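Local coordinates for protein N-alpha-acetyltransferase 35, NatC auxiliary subunit (Saccharomyces cerevisiae, PDB 6YGA) that serves as the auxiliary subunit of the NatC N-terminal acetyltransferase complex, which acetylates the N-terminal methionine of the L-A virus Gag protein, at residues S214-M219 with L264-P269; V100-N105 with T291-D296; F557-L562 with P723-R728; N580-H585 with P601-F606. All blocks are in the same frame, centred on the assembly; numbering follows the deposited sequence.

Interaction 1: residues S214-M219 with L264-P269; sequences SLHLTM and LQLSPP
L264 and L266 lay their side chains against L215, H216 and M219 at the start of helix 215-231, so that the loop leaving helix 245-260 packs over a neighbouring helix. The contact between the segments is chiefly apolar. CD2 of L264 reaches CB of L215 at 3.5 Å and also approaches CG of M219; chi1 of 58° tucks CG of L264 between its backbone N and carbonyl carbon, and from there CD2 meets L215 and CD1 meets H216. M219, a selenomethionine, bends at chi2 and chi3 and meets L266 end to end, CE to CD1 at 3.6 Å. A91 and D94 of helix 85-104 also touch L266. The aromatic part belongs to H216, whose ring takes CD1 of L264 over one face. Polar groups act within the helix: S214 is its N-cap, OG accepting a weak bond from N of H216, while O of S214 receives both N and OG1 of T218, OG1 of T218 lying 3.0 Å from O of S214 and 36° out of the carbonyl plane.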
loop_
_atom_site.group_PDB
_atom_site.type_symbol
_atom_site.label_atom_id
_atom_site.label_comp_id
_atom_site.label_asym_id
_atom_site.label_seq_id
_atom_site.Cartn_x
_atom_site.Cartn_y
_atom_site.Cartn_z
ATOM N N SER B 214 29.150 -18.874 -27.957
ATOM C CA SER B 214 28.226 -19.805 -27.334
ATOM C C SER B 214 26.996 -19.045 -26.861
ATOM O O SER B 214 27.009 -17.817 -26.738
ATOM C CB SER B 214 28.878 -20.542 -26.155
ATOM O OG SER B 214 27.917 -21.271 -25.409
ATOM N N LEU B 215 25.923 -19.795 -26.597
ATOM C CA LEU B 215 24.704 -19.178 -26.085
ATOM C C LEU B 215 24.937 -18.561 -24.712
ATOM O O LEU B 215 24.368 -17.510 -24.392
ATOM C CB LEU B 215 23.576 -20.207 -26.031
ATOM C CG LEU B 215 22.769 -20.440 -27.311
ATOM C CD1 LEU B 215 21.601 -21.381 -27.047
ATOM C CD2 LEU B 215 22.277 -19.117 -27.875
ATOM N N HIS B 216 25.772 -19.197 -23.885
ATOM C CA HIS B 216 26.110 -18.617 -22.589
ATOM C C HIS B 216 26.839 -17.289 -22.757
ATOM O O HIS B 216 26.615 -16.348 -21.986
ATOM C CB HIS B 216 26.959 -19.592 -21.773
ATOM C CG HIS B 216 26.216 -20.809 -21.311
ATOM N ND1 HIS B 216 25.990 -21.898 -22.124
ATOM C CD2 HIS B 216 25.654 -21.109 -20.115
ATOM C CE1 HIS B 216 25.319 -22.817 -21.451
ATOM N NE2 HIS B 216 25.102 -22.363 -20.230
ATOM N N LEU B 217 27.712 -17.192 -23.762
ATOM C CA LEU B 217 28.423 -15.942 -24.002
ATOM C C LEU B 217 27.470 -14.848 -24.465
ATOM O O LEU B 217 27.565 -13.701 -24.010
ATOM C CB LEU B 217 29.533 -16.153 -25.028
ATOM C CG LEU B 217 30.384 -14.923 -25.334
ATOM C CD1 LEU B 217 31.251 -14.557 -24.137
ATOM C CD2 LEU B 217 31.232 -15.167 -26.567
ATOM N N THR B 218 26.547 -15.181 -25.370
ATOM C CA THR B 218 25.538 -14.213 -25.791
ATOM C C THR B 218 24.712 -13.736 -24.603
ATOM O O THR B 218 24.418 -12.542 -24.479
ATOM C CB THR B 218 24.631 -14.827 -26.859
ATOM O OG1 THR B 218 25.430 -15.466 -27.863
ATOM C CG2 THR B 218 23.775 -13.755 -27.514
HETATM N N MSE B 219 24.338 -14.656 -23.718
HETATM C CA MSE B 219 23.617 -14.321 -22.494
HETATM C C MSE B 219 24.359 -13.285 -21.656
HETATM O O MSE B 219 23.773 -12.302 -21.200
HETATM C CB MSE B 219 23.387 -15.578 -21.659
HETATM C CG MSE B 219 22.081 -16.289 -21.941
HETATM SE SE MSE B 219 20.623 -15.547 -20.885
HETATM C CE MSE B 219 21.234 -16.113 -19.112
ATOM N N LEU B 264 18.712 -23.053 -23.154
ATOM C CA LEU B 264 19.821 -23.500 -22.327
ATOM C C LEU B 264 19.396 -23.592 -20.869
ATOM O O LEU B 264 18.400 -23.000 -20.441
ATOM C CB LEU B 264 21.035 -22.573 -22.471
ATOM C CG LEU B 264 20.877 -21.093 -22.131
ATOM C CD1 LEU B 264 21.376 -20.809 -20.734
ATOM C CD2 LEU B 264 21.646 -20.272 -23.132
ATOM N N GLN B 265 20.182 -24.349 -20.111
ATOM C CA GLN B 265 19.940 -24.604 -18.699
ATOM C C GLN B 265 21.044 -23.946 -17.883
ATOM O O GLN B 265 22.229 -24.096 -18.203
ATOM C CB GLN B 265 19.897 -26.108 -18.424
ATOM C CG GLN B 265 19.130 -26.508 -17.177
ATOM C CD GLN B 265 17.632 -26.335 -17.333
ATOM O OE1 GLN B 265 17.127 -26.161 -18.442
ATOM N NE2 GLN B 265 16.913 -26.380 -16.219
ATOM N N LEU B 266 20.653 -23.229 -16.832
ATOM C CA LEU B 266 21.575 -22.470 -15.998
ATOM C C LEU B 266 21.570 -23.012 -14.578
ATOM O O LEU B 266 20.502 -23.231 -13.995
ATOM C CB LEU B 266 21.197 -20.992 -15.973
ATOM C CG LEU B 266 21.362 -20.222 -17.275
ATOM C CD1 LEU B 266 20.320 -19.127 -17.352
ATOM C CD2 LEU B 266 22.762 -19.644 -17.364
ATOM N N SER B 267 22.760 -23.201 -14.020
ATOM C CA SER B 267 22.916 -23.621 -12.635
ATOM C C SER B 267 24.025 -22.810 -11.976
ATOM O O SER B 267 25.210 -23.049 -12.242
ATOM C CB SER B 267 23.224 -25.117 -12.547
ATOM O OG SER B 267 22.082 -25.893 -12.860
ATOM N N PRO B 268 23.685 -21.836 -11.134
ATOM C CA PRO B 268 24.722 -21.134 -10.385
ATOM C C PRO B 268 25.433 -22.086 -9.450
ATOM O O PRO B 268 24.873 -23.124 -9.045
ATOM C CB PRO B 268 23.935 -20.064 -9.613
ATOM C CG PRO B 268 22.656 -19.909 -10.356
ATOM C CD PRO B 268 22.348 -21.269 -10.899
ATOM N N PRO B 269 26.675 -21.781 -9.075
ATOM C CA PRO B 269 27.358 -22.599 -8.068
ATOM C C PRO B 269 26.550 -22.660 -6.782
ATOM O O PRO B 269 25.992 -21.659 -6.327
ATOM C CB PRO B 269 28.693 -21.874 -7.865
ATOM C CG PRO B 269 28.905 -21.127 -9.125
ATOM C CD PRO B 269 27.540 -20.706 -9.587
#

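Interaction 2: residues V100-N105 with T291-D296; sequences VISWLN and TKLPTD
The C-terminal part of helix 85-104 meets an irregular loop at S102 and L293, whose CA atoms lie 6.0 Å apart, the nearest such pair of the two segments. P294 supplies the main apolar surface. Its CG rests 3.7 Å from CG2 of I101, and its CD sits 3.9 Å from CB of S102, so the proline ring leans on two successive helix residues. I101 holds CG2 opposite its backbone N (chi1 -63° for CG1), which turns that methyl to P294, while CD1 extends to O of D296 at 4.0 Å. CB of S102 also receives CD2 of L293. The serine hydroxyl turns to a water that lies 3.1 Å from OG of S102 and donates to O of T291 at 2.7 Å, bridging helix and loop. R98, one turn before S102, adds a hydrogen bond from NH1 to O of P294, and T291 packs on N147 of the N-alpha-acetyltransferase 30 chain. This is helix-loop packing, in which the irregular connection before helix 298-311 passes across helix 85-104.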
loop_
_atom_site.group_PDB
_atom_site.type_symbol
_atom_site.label_atom_id
_atom_site.label_comp_id
_atom_site.label_asym_id
_atom_site.label_seq_id
_atom_site.Cartn_x
_atom_site.Cartn_y
_atom_site.Cartn_z
ATOM N N VAL B 100 16.910 -8.777 -8.828
ATOM C CA VAL B 100 16.524 -7.369 -8.922
ATOM C C VAL B 100 15.041 -7.247 -9.250
ATOM O O VAL B 100 14.327 -6.422 -8.667
ATOM C CB VAL B 100 17.401 -6.644 -9.962
ATOM C CG1 VAL B 100 16.892 -5.230 -10.206
ATOM C CG2 VAL B 100 18.857 -6.619 -9.511
ATOM N N ILE B 101 14.552 -8.081 -10.171
ATOM C CA ILE B 101 13.141 -8.045 -10.548
ATOM C C ILE B 101 12.262 -8.470 -9.377
ATOM O O ILE B 101 11.253 -7.826 -9.071
ATOM C CB ILE B 101 12.899 -8.928 -11.787
ATOM C CG1 ILE B 101 13.676 -8.390 -12.993
ATOM C CG2 ILE B 101 11.413 -9.020 -12.103
ATOM C CD1 ILE B 101 13.669 -9.317 -14.197
ATOM N N SER B 102 12.636 -9.563 -8.703
ATOM C CA SER B 102 11.868 -10.033 -7.553
ATOM C C SER B 102 11.786 -8.965 -6.468
ATOM O O SER B 102 10.760 -8.830 -5.790
ATOM C CB SER B 102 12.495 -11.317 -7.005
ATOM O OG SER B 102 11.745 -11.860 -5.935
ATOM N N TRP B 103 12.858 -8.187 -6.302
ATOM C CA TRP B 103 12.894 -7.144 -5.283
ATOM C C TRP B 103 11.940 -6.001 -5.623
ATOM O O TRP B 103 11.111 -5.606 -4.794
ATOM C CB TRP B 103 14.331 -6.637 -5.136
ATOM C CG TRP B 103 14.504 -5.416 -4.290
ATOM C CD1 TRP B 103 13.801 -5.083 -3.170
ATOM C CD2 TRP B 103 15.449 -4.359 -4.500
ATOM N NE1 TRP B 103 14.249 -3.884 -2.669
ATOM C CE2 TRP B 103 15.260 -3.420 -3.468
ATOM C CE3 TRP B 103 16.436 -4.117 -5.461
ATOM C CZ2 TRP B 103 16.020 -2.259 -3.368
ATOM C CZ3 TRP B 103 17.189 -2.966 -5.361
ATOM C CH2 TRP B 103 16.978 -2.049 -4.323
ATOM N N LEU B 104 12.031 -5.468 -6.842
ATOM C CA LEU B 104 11.291 -4.270 -7.224
ATOM C C LEU B 104 9.923 -4.581 -7.825
ATOM O O LEU B 104 8.931 -3.934 -7.474
ATOM C CB LEU B 104 12.120 -3.443 -8.211
ATOM C CG LEU B 104 13.540 -3.102 -7.755
ATOM C CD1 LEU B 104 14.335 -2.446 -8.875
ATOM C CD2 LEU B 104 13.500 -2.205 -6.533
ATOM N N ASN B 105 9.854 -5.550 -8.742
ATOM C CA ASN B 105 8.586 -5.871 -9.392
ATOM C C ASN B 105 7.669 -6.677 -8.479
ATOM O O ASN B 105 6.463 -6.411 -8.421
ATOM C CB ASN B 105 8.835 -6.638 -10.694
ATOM C CG ASN B 105 9.532 -5.799 -11.748
ATOM O OD1 ASN B 105 10.671 -5.370 -11.563
ATOM N ND2 ASN B 105 8.857 -5.575 -12.869
ATOM N N THR B 291 11.977 -16.294 -1.758
ATOM C CA THR B 291 10.806 -16.528 -2.588
ATOM C C THR B 291 11.230 -16.934 -3.994
ATOM O O THR B 291 12.313 -16.573 -4.465
ATOM C CB THR B 291 9.932 -15.272 -2.634
ATOM O OG1 THR B 291 9.770 -14.763 -1.305
ATOM C CG2 THR B 291 8.557 -15.578 -3.209
ATOM N N LYS B 292 10.368 -17.704 -4.658
ATOM C CA LYS B 292 10.641 -18.134 -6.023
ATOM C C LYS B 292 10.859 -16.930 -6.932
ATOM O O LYS B 292 10.082 -15.972 -6.917
ATOM C CB LYS B 292 9.491 -18.993 -6.546
ATOM C CG LYS B 292 9.632 -19.400 -8.006
ATOM C CD LYS B 292 8.632 -20.485 -8.369
ATOM C CE LYS B 292 8.693 -20.833 -9.850
ATOM N NZ LYS B 292 8.195 -19.723 -10.709
ATOM N N LEU B 293 11.924 -16.989 -7.721
ATOM C CA LEU B 293 12.310 -15.894 -8.592
ATOM C C LEU B 293 11.515 -15.934 -9.894
ATOM O O LEU B 293 10.968 -16.974 -10.267
ATOM C CB LEU B 293 13.804 -15.972 -8.890
ATOM C CG LEU B 293 14.740 -15.882 -7.683
ATOM C CD1 LEU B 293 16.159 -16.266 -8.073
ATOM C CD2 LEU B 293 14.706 -14.481 -7.097
ATOM N N PRO B 294 11.424 -14.806 -10.599
ATOM C CA PRO B 294 10.805 -14.824 -11.929
ATOM C C PRO B 294 11.578 -15.731 -12.875
ATOM O O PRO B 294 12.776 -15.968 -12.700
ATOM C CB PRO B 294 10.877 -13.360 -12.377
ATOM C CG PRO B 294 10.978 -12.584 -11.117
ATOM C CD PRO B 294 11.756 -13.437 -10.164
ATOM N N THR B 295 10.881 -16.237 -13.892
ATOM C CA THR B 295 11.489 -17.155 -14.847
ATOM C C THR B 295 12.035 -16.462 -16.089
ATOM O O THR B 295 12.776 -17.093 -16.851
ATOM C CB THR B 295 10.482 -18.233 -15.272
ATOM O OG1 THR B 295 9.440 -17.638 -16.055
ATOM C CG2 THR B 295 9.867 -18.905 -14.049
ATOM N N ASP B 296 11.695 -15.193 -16.316
ATOM C CA ASP B 296 12.144 -14.476 -17.502
ATOM C C ASP B 296 12.520 -13.047 -17.123
ATOM O O ASP B 296 12.429 -12.643 -15.960
ATOM C CB ASP B 296 11.075 -14.504 -18.606
ATOM C CG ASP B 296 9.763 -13.847 -18.190
ATOM O OD1 ASP B 296 9.705 -13.176 -17.139
ATOM O OD2 ASP B 296 8.773 -14.011 -18.935
HETATM O O HOH W 1 12.996 -14.005 -4.101
#

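Interaction 3: residues F557-L562 with P723-R728; sequences FQFAIL and PIQTLR
Q725, on the strand 724-729 of a two-stranded antiparallel hairpin, points its side chain at the long helix 511-564, meeting Q558, F559 and L562. The axes of residues 557-562 and 724-728 run nearly in the same direction, 22° apart, and approach to 9.8 Å. CB of Q725 lies 4.1 Å from CD1 of L562. From there CG swings opposite the carbonyl carbon (chi1 -59°) and the chain runs on extended, which carries the amide across to the helix surface. At the tip the two amide atoms part. OE1 comes to the edge of the F559 ring, 3.6 Å from CD2, and touches CB of the same residue as well as CD1 of L562. NE2 lies near CB and CG of Q558, and is hydrogen-bonded to OE1 of E555, one turn before F559 on the helix, a bond that helps fix which way the amide is turned. The amides of Q558 and Q725 are almost perpendicular, with planes 83° apart. Helix 668-701 borders the same buried region, N688 and S689 touching Q558. Farther along the strand, the side chains of L562 and L727 run alongside with reversed sense, CD2 of L562 4.0 Å from CD2 of L727.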
loop_
_atom_site.group_PDB
_atom_site.type_symbol
_atom_site.label_atom_id
_atom_site.label_comp_id
_atom_site.label_asym_id
_atom_site.label_seq_id
_atom_site.Cartn_x
_atom_site.Cartn_y
_atom_site.Cartn_z
ATOM N N PHE B 557 -31.018 2.180 -9.366
ATOM C CA PHE B 557 -32.198 1.470 -9.858
ATOM C C PHE B 557 -32.023 -0.041 -9.751
ATOM O O PHE B 557 -32.949 -0.754 -9.349
ATOM C CB PHE B 557 -32.494 1.868 -11.304
ATOM C CG PHE B 557 -33.401 3.056 -11.434
ATOM C CD1 PHE B 557 -34.748 2.950 -11.131
ATOM C CD2 PHE B 557 -32.911 4.274 -11.872
ATOM C CE1 PHE B 557 -35.590 4.041 -11.255
ATOM C CE2 PHE B 557 -33.746 5.368 -11.998
ATOM C CZ PHE B 557 -35.087 5.251 -11.689
ATOM N N GLN B 558 -30.841 -0.547 -10.111
ATOM C CA GLN B 558 -30.580 -1.979 -10.017
ATOM C C GLN B 558 -30.742 -2.470 -8.583
ATOM O O GLN B 558 -31.355 -3.515 -8.337
ATOM C CB GLN B 558 -29.176 -2.284 -10.535
ATOM C CG GLN B 558 -28.840 -3.759 -10.585
ATOM C CD GLN B 558 -29.664 -4.501 -11.616
ATOM O OE1 GLN B 558 -29.263 -4.625 -12.773
ATOM N NE2 GLN B 558 -30.825 -4.999 -11.200
ATOM N N PHE B 559 -30.191 -1.723 -7.623
ATOM C CA PHE B 559 -30.336 -2.085 -6.218
ATOM C C PHE B 559 -31.803 -2.101 -5.806
ATOM O O PHE B 559 -32.257 -3.023 -5.123
ATOM C CB PHE B 559 -29.538 -1.110 -5.348
ATOM C CG PHE B 559 -29.502 -1.471 -3.884
ATOM C CD1 PHE B 559 -30.539 -1.108 -3.038
ATOM C CD2 PHE B 559 -28.416 -2.151 -3.349
ATOM C CE1 PHE B 559 -30.503 -1.427 -1.693
ATOM C CE2 PHE B 559 -28.372 -2.469 -2.004
ATOM C CZ PHE B 559 -29.418 -2.109 -1.175
ATOM N N ALA B 560 -32.561 -1.079 -6.223
ATOM C CA ALA B 560 -33.964 -0.965 -5.834
ATOM C C ALA B 560 -34.806 -2.097 -6.413
ATOM O O ALA B 560 -35.769 -2.546 -5.779
ATOM C CB ALA B 560 -34.514 0.390 -6.275
ATOM N N ILE B 561 -34.459 -2.570 -7.612
ATOM C CA ILE B 561 -35.124 -3.741 -8.172
ATOM C C ILE B 561 -34.822 -4.973 -7.329
ATOM O O ILE B 561 -35.720 -5.764 -7.017
ATOM C CB ILE B 561 -34.711 -3.931 -9.645
ATOM C CG1 ILE B 561 -35.316 -2.825 -10.517
ATOM C CG2 ILE B 561 -35.116 -5.310 -10.151
ATOM C CD1 ILE B 561 -34.766 -2.786 -11.928
ATOM N N LEU B 562 -33.561 -5.147 -6.928
ATOM C CA LEU B 562 -33.202 -6.293 -6.097
ATOM C C LEU B 562 -33.938 -6.256 -4.762
ATOM O O LEU B 562 -34.444 -7.282 -4.292
ATOM C CB LEU B 562 -31.689 -6.340 -5.880
ATOM C CG LEU B 562 -30.863 -6.648 -7.131
ATOM C CD1 LEU B 562 -29.382 -6.422 -6.885
ATOM C CD2 LEU B 562 -31.120 -8.072 -7.595
ATOM N N PRO B 723 -19.103 -1.749 -10.108
ATOM C CA PRO B 723 -19.217 -3.207 -10.215
ATOM C C PRO B 723 -20.629 -3.630 -10.584
ATOM O O PRO B 723 -21.592 -2.871 -10.465
ATOM C CB PRO B 723 -18.840 -3.700 -8.813
ATOM C CG PRO B 723 -19.155 -2.556 -7.920
ATOM C CD PRO B 723 -18.866 -1.315 -8.720
ATOM N N ILE B 724 -20.742 -4.872 -11.042
ATOM C CA ILE B 724 -22.019 -5.436 -11.461
ATOM C C ILE B 724 -22.650 -6.141 -10.267
ATOM O O ILE B 724 -22.058 -7.063 -9.695
ATOM C CB ILE B 724 -21.835 -6.405 -12.639
ATOM C CG1 ILE B 724 -21.002 -5.757 -13.749
ATOM C CG2 ILE B 724 -23.184 -6.855 -13.175
ATOM C CD1 ILE B 724 -21.656 -4.564 -14.394
ATOM N N GLN B 725 -23.853 -5.714 -9.890
ATOM C CA GLN B 725 -24.584 -6.328 -8.782
ATOM C C GLN B 725 -25.192 -7.632 -9.285
ATOM O O GLN B 725 -26.219 -7.629 -9.969
ATOM C CB GLN B 725 -25.645 -5.374 -8.246
ATOM C CG GLN B 725 -25.078 -4.050 -7.744
ATOM C CD GLN B 725 -26.147 -3.091 -7.251
ATOM O OE1 GLN B 725 -26.895 -3.396 -6.322
ATOM N NE2 GLN B 725 -26.219 -1.920 -7.873
ATOM N N THR B 726 -24.561 -8.752 -8.932
ATOM C CA THR B 726 -24.833 -10.049 -9.537
ATOM C C THR B 726 -25.530 -10.981 -8.555
ATOM O O THR B 726 -25.144 -11.073 -7.386
ATOM C CB THR B 726 -23.527 -10.693 -10.021
ATOM O OG1 THR B 726 -22.794 -9.742 -10.804
ATOM C CG2 THR B 726 -23.806 -11.933 -10.863
ATOM N N LEU B 727 -26.564 -11.668 -9.038
ATOM C CA LEU B 727 -27.210 -12.722 -8.270
ATOM C C LEU B 727 -26.338 -13.964 -8.280
ATOM O O LEU B 727 -25.673 -14.257 -9.274
ATOM C CB LEU B 727 -28.579 -13.063 -8.858
ATOM C CG LEU B 727 -29.681 -12.046 -8.594
ATOM C CD1 LEU B 727 -31.003 -12.526 -9.158
ATOM C CD2 LEU B 727 -29.777 -11.808 -7.104
ATOM N N ARG B 728 -26.345 -14.697 -7.171
ATOM C CA ARG B 728 -25.630 -15.962 -7.105
ATOM C C ARG B 728 -26.337 -16.874 -6.115
ATOM O O ARG B 728 -26.770 -16.428 -5.049
ATOM C CB ARG B 728 -24.158 -15.764 -6.720
ATOM C CG ARG B 728 -23.225 -15.810 -7.923
ATOM C CD ARG B 728 -21.839 -15.269 -7.630
ATOM N NE ARG B 728 -21.147 -14.922 -8.869
ATOM C CZ ARG B 728 -19.941 -14.365 -8.928
ATOM N NH1 ARG B 728 -19.277 -14.087 -7.813
ATOM N NH2 ARG B 728 -19.400 -14.083 -10.105
#

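Interaction 4: residues N580-H585 with P601-F606; sequences NERLIH and PEYEVF
Y603, H585 and R582 bury the most surface here, where the first turns of helices 581-588 and 603-613 face each other. The Y603 ring meets R582 with a face and H585 with an edge. Over that face is CB of R582, whose guanidinium takes CD2 of Y603 over one of its own faces, NH2 at 3.4 Å from CD2, the planes inclined by 47°. The bend at chi3 of R582 carries its end to E604, and NH2 donates almost straight to OE2 at 2.9 Å in a salt bridge that meets the carboxylate from above its plane; NH1 adds a weak bond to the same OE2. The Y603 edge points at the face of H585, the planes at 74°. H585 directs its own edge at F606, CE1 standing 3.4 Å above the centre of that ring. A water bridges NE2 of H585 and O of P601. OH of Y603 lies 2.8 Å from OE1 of E581. The whole is an aromatic cluster of successive T-shaped pairs, flanked by a salt bridge, between two helix N-termini.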
loop_
_atom_site.group_PDB
_atom_site.type_symbol
_atom_site.label_atom_id
_atom_site.label_comp_id
_atom_site.label_asym_id
_atom_site.label_seq_id
_atom_site.Cartn_x
_atom_site.Cartn_y
_atom_site.Cartn_z
ATOM N N ASN B 580 -26.219 -0.734 15.871
ATOM C CA ASN B 580 -27.435 -0.406 15.145
ATOM C C ASN B 580 -27.071 0.159 13.778
ATOM O O ASN B 580 -25.937 0.580 13.535
ATOM C CB ASN B 580 -28.324 0.582 15.928
ATOM C CG ASN B 580 -27.632 1.906 16.214
ATOM O OD1 ASN B 580 -27.379 2.699 15.307
ATOM N ND2 ASN B 580 -27.353 2.162 17.488
ATOM N N GLU B 581 -28.060 0.162 12.881
ATOM C CA GLU B 581 -27.801 0.541 11.497
ATOM C C GLU B 581 -27.471 2.023 11.358
ATOM O O GLU B 581 -26.748 2.407 10.432
ATOM C CB GLU B 581 -28.996 0.168 10.617
ATOM C CG GLU B 581 -30.354 0.577 11.168
ATOM C CD GLU B 581 -31.482 0.313 10.185
ATOM O OE1 GLU B 581 -31.308 0.608 8.982
ATOM O OE2 GLU B 581 -32.540 -0.196 10.611
ATOM N N ARG B 582 -27.978 2.869 12.259
ATOM C CA ARG B 582 -27.651 4.291 12.194
ATOM C C ARG B 582 -26.173 4.532 12.481
ATOM O O ARG B 582 -25.523 5.331 11.795
ATOM C CB ARG B 582 -28.523 5.085 13.166
ATOM C CG ARG B 582 -28.269 6.588 13.137
ATOM C CD ARG B 582 -29.186 7.335 14.096
ATOM N NE ARG B 582 -30.579 7.295 13.664
ATOM C CZ ARG B 582 -31.192 8.283 13.020
ATOM N NH1 ARG B 582 -30.536 9.401 12.737
ATOM N NH2 ARG B 582 -32.463 8.157 12.663
ATOM N N LEU B 583 -25.625 3.856 13.494
ATOM C CA LEU B 583 -24.206 4.013 13.801
ATOM C C LEU B 583 -23.338 3.519 12.651
ATOM O O LEU B 583 -22.318 4.135 12.323
ATOM C CB LEU B 583 -23.859 3.268 15.089
ATOM C CG LEU B 583 -24.461 3.818 16.384
ATOM C CD1 LEU B 583 -24.110 2.930 17.571
ATOM C CD2 LEU B 583 -23.992 5.245 16.623
ATOM N N ILE B 584 -23.731 2.411 12.022
ATOM C CA ILE B 584 -22.952 1.865 10.916
ATOM C C ILE B 584 -23.021 2.788 9.708
ATOM O O ILE B 584 -22.020 2.997 9.011
ATOM C CB ILE B 584 -23.432 0.441 10.582
ATOM C CG1 ILE B 584 -23.115 -0.508 11.738
ATOM C CG2 ILE B 584 -22.790 -0.064 9.302
ATOM C CD1 ILE B 584 -23.725 -1.875 11.577
ATOM N N HIS B 585 -24.197 3.366 9.445
ATOM C CA HIS B 585 -24.321 4.325 8.352
ATOM C C HIS B 585 -23.457 5.558 8.590
ATOM O O HIS B 585 -22.794 6.043 7.667
ATOM C CB HIS B 585 -25.780 4.735 8.169
ATOM C CG HIS B 585 -25.959 5.916 7.269
ATOM N ND1 HIS B 585 -26.096 5.798 5.903
ATOM C CD2 HIS B 585 -25.993 7.243 7.537
ATOM C CE1 HIS B 585 -26.222 7.000 5.369
ATOM N NE2 HIS B 585 -26.160 7.894 6.339
ATOM N N PRO B 601 -26.263 14.436 3.335
ATOM C CA PRO B 601 -27.672 14.181 3.653
ATOM C C PRO B 601 -27.815 13.379 4.937
ATOM O O PRO B 601 -27.002 12.507 5.248
ATOM C CB PRO B 601 -28.172 13.389 2.440
ATOM C CG PRO B 601 -27.248 13.777 1.335
ATOM C CD PRO B 601 -25.908 13.963 1.986
ATOM N N GLU B 602 -28.867 13.696 5.687
ATOM C CA GLU B 602 -29.138 13.017 6.944
ATOM C C GLU B 602 -29.521 11.560 6.701
ATOM O O GLU B 602 -29.930 11.167 5.605
ATOM C CB GLU B 602 -30.255 13.730 7.708
ATOM C CG GLU B 602 -29.855 15.074 8.300
ATOM C CD GLU B 602 -28.931 14.938 9.499
ATOM O OE1 GLU B 602 -28.931 13.861 10.133
ATOM O OE2 GLU B 602 -28.205 15.906 9.807
ATOM N N TYR B 603 -29.384 10.757 7.757
ATOM C CA TYR B 603 -29.743 9.346 7.682
ATOM C C TYR B 603 -31.174 9.162 7.185
ATOM O O TYR B 603 -31.448 8.273 6.372
ATOM C CB TYR B 603 -29.547 8.705 9.056
ATOM C CG TYR B 603 -30.003 7.273 9.175
ATOM C CD1 TYR B 603 -29.172 6.224 8.804
ATOM C CD2 TYR B 603 -31.254 6.967 9.691
ATOM C CE1 TYR B 603 -29.584 4.910 8.927
ATOM C CE2 TYR B 603 -31.675 5.660 9.817
ATOM C CZ TYR B 603 -30.837 4.636 9.435
ATOM O OH TYR B 603 -31.265 3.336 9.565
ATOM N N GLU B 604 -32.093 10.019 7.638
ATOM C CA GLU B 604 -33.489 9.897 7.231
ATOM C C GLU B 604 -33.671 10.145 5.738
ATOM O O GLU B 604 -34.560 9.552 5.115
ATOM C CB GLU B 604 -34.358 10.861 8.040
ATOM C CG GLU B 604 -34.506 10.501 9.517
ATOM C CD GLU B 604 -33.334 10.961 10.369
ATOM O OE1 GLU B 604 -32.390 11.565 9.817
ATOM O OE2 GLU B 604 -33.365 10.721 11.596
ATOM N N VAL B 605 -32.847 11.012 5.144
ATOM C CA VAL B 605 -32.962 11.278 3.712
ATOM C C VAL B 605 -32.537 10.058 2.904
ATOM O O VAL B 605 -33.162 9.721 1.890
ATOM C CB VAL B 605 -32.143 12.525 3.331
ATOM C CG1 VAL B 605 -32.249 12.800 1.838
ATOM C CG2 VAL B 605 -32.610 13.732 4.133
ATOM N N PHE B 606 -31.469 9.378 3.337
ATOM C CA PHE B 606 -31.058 8.138 2.684
ATOM C C PHE B 606 -32.184 7.112 2.693
ATOM O O PHE B 606 -32.433 6.441 1.684
ATOM C CB PHE B 606 -29.819 7.558 3.372
ATOM C CG PHE B 606 -28.511 8.155 2.911
ATOM C CD1 PHE B 606 -27.998 9.295 3.517
ATOM C CD2 PHE B 606 -27.775 7.553 1.898
ATOM C CE1 PHE B 606 -26.787 9.835 3.104
ATOM C CE2 PHE B 606 -26.563 8.090 1.480
ATOM C CZ PHE B 606 -26.069 9.232 2.085
HETATM O O HOH W 2 -25.876 10.437 6.590
#

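Overall arrangement
From the N terminus, helix 85-104 first enters interaction 2, which closes a loop of 185 residues when the chain returns at 291-296. Within that loop lies interaction 1, a shorter closure joining the start of helix 215-231 to the connection after helix 245-260; the two centres are about 18 Å apart. Farther along, in the helical part that belongs to the NAA35-like TPR-repeat family, interaction 3 ties helix 511-564 to the C-terminal hairpin, and its loop encloses interaction 4, a local closure between two short consecutive helices. The two pairs follow in series without crossing, and interactions 1 and 4 lie about 65 Å apart between centres, on opposite sides of the chain's centre.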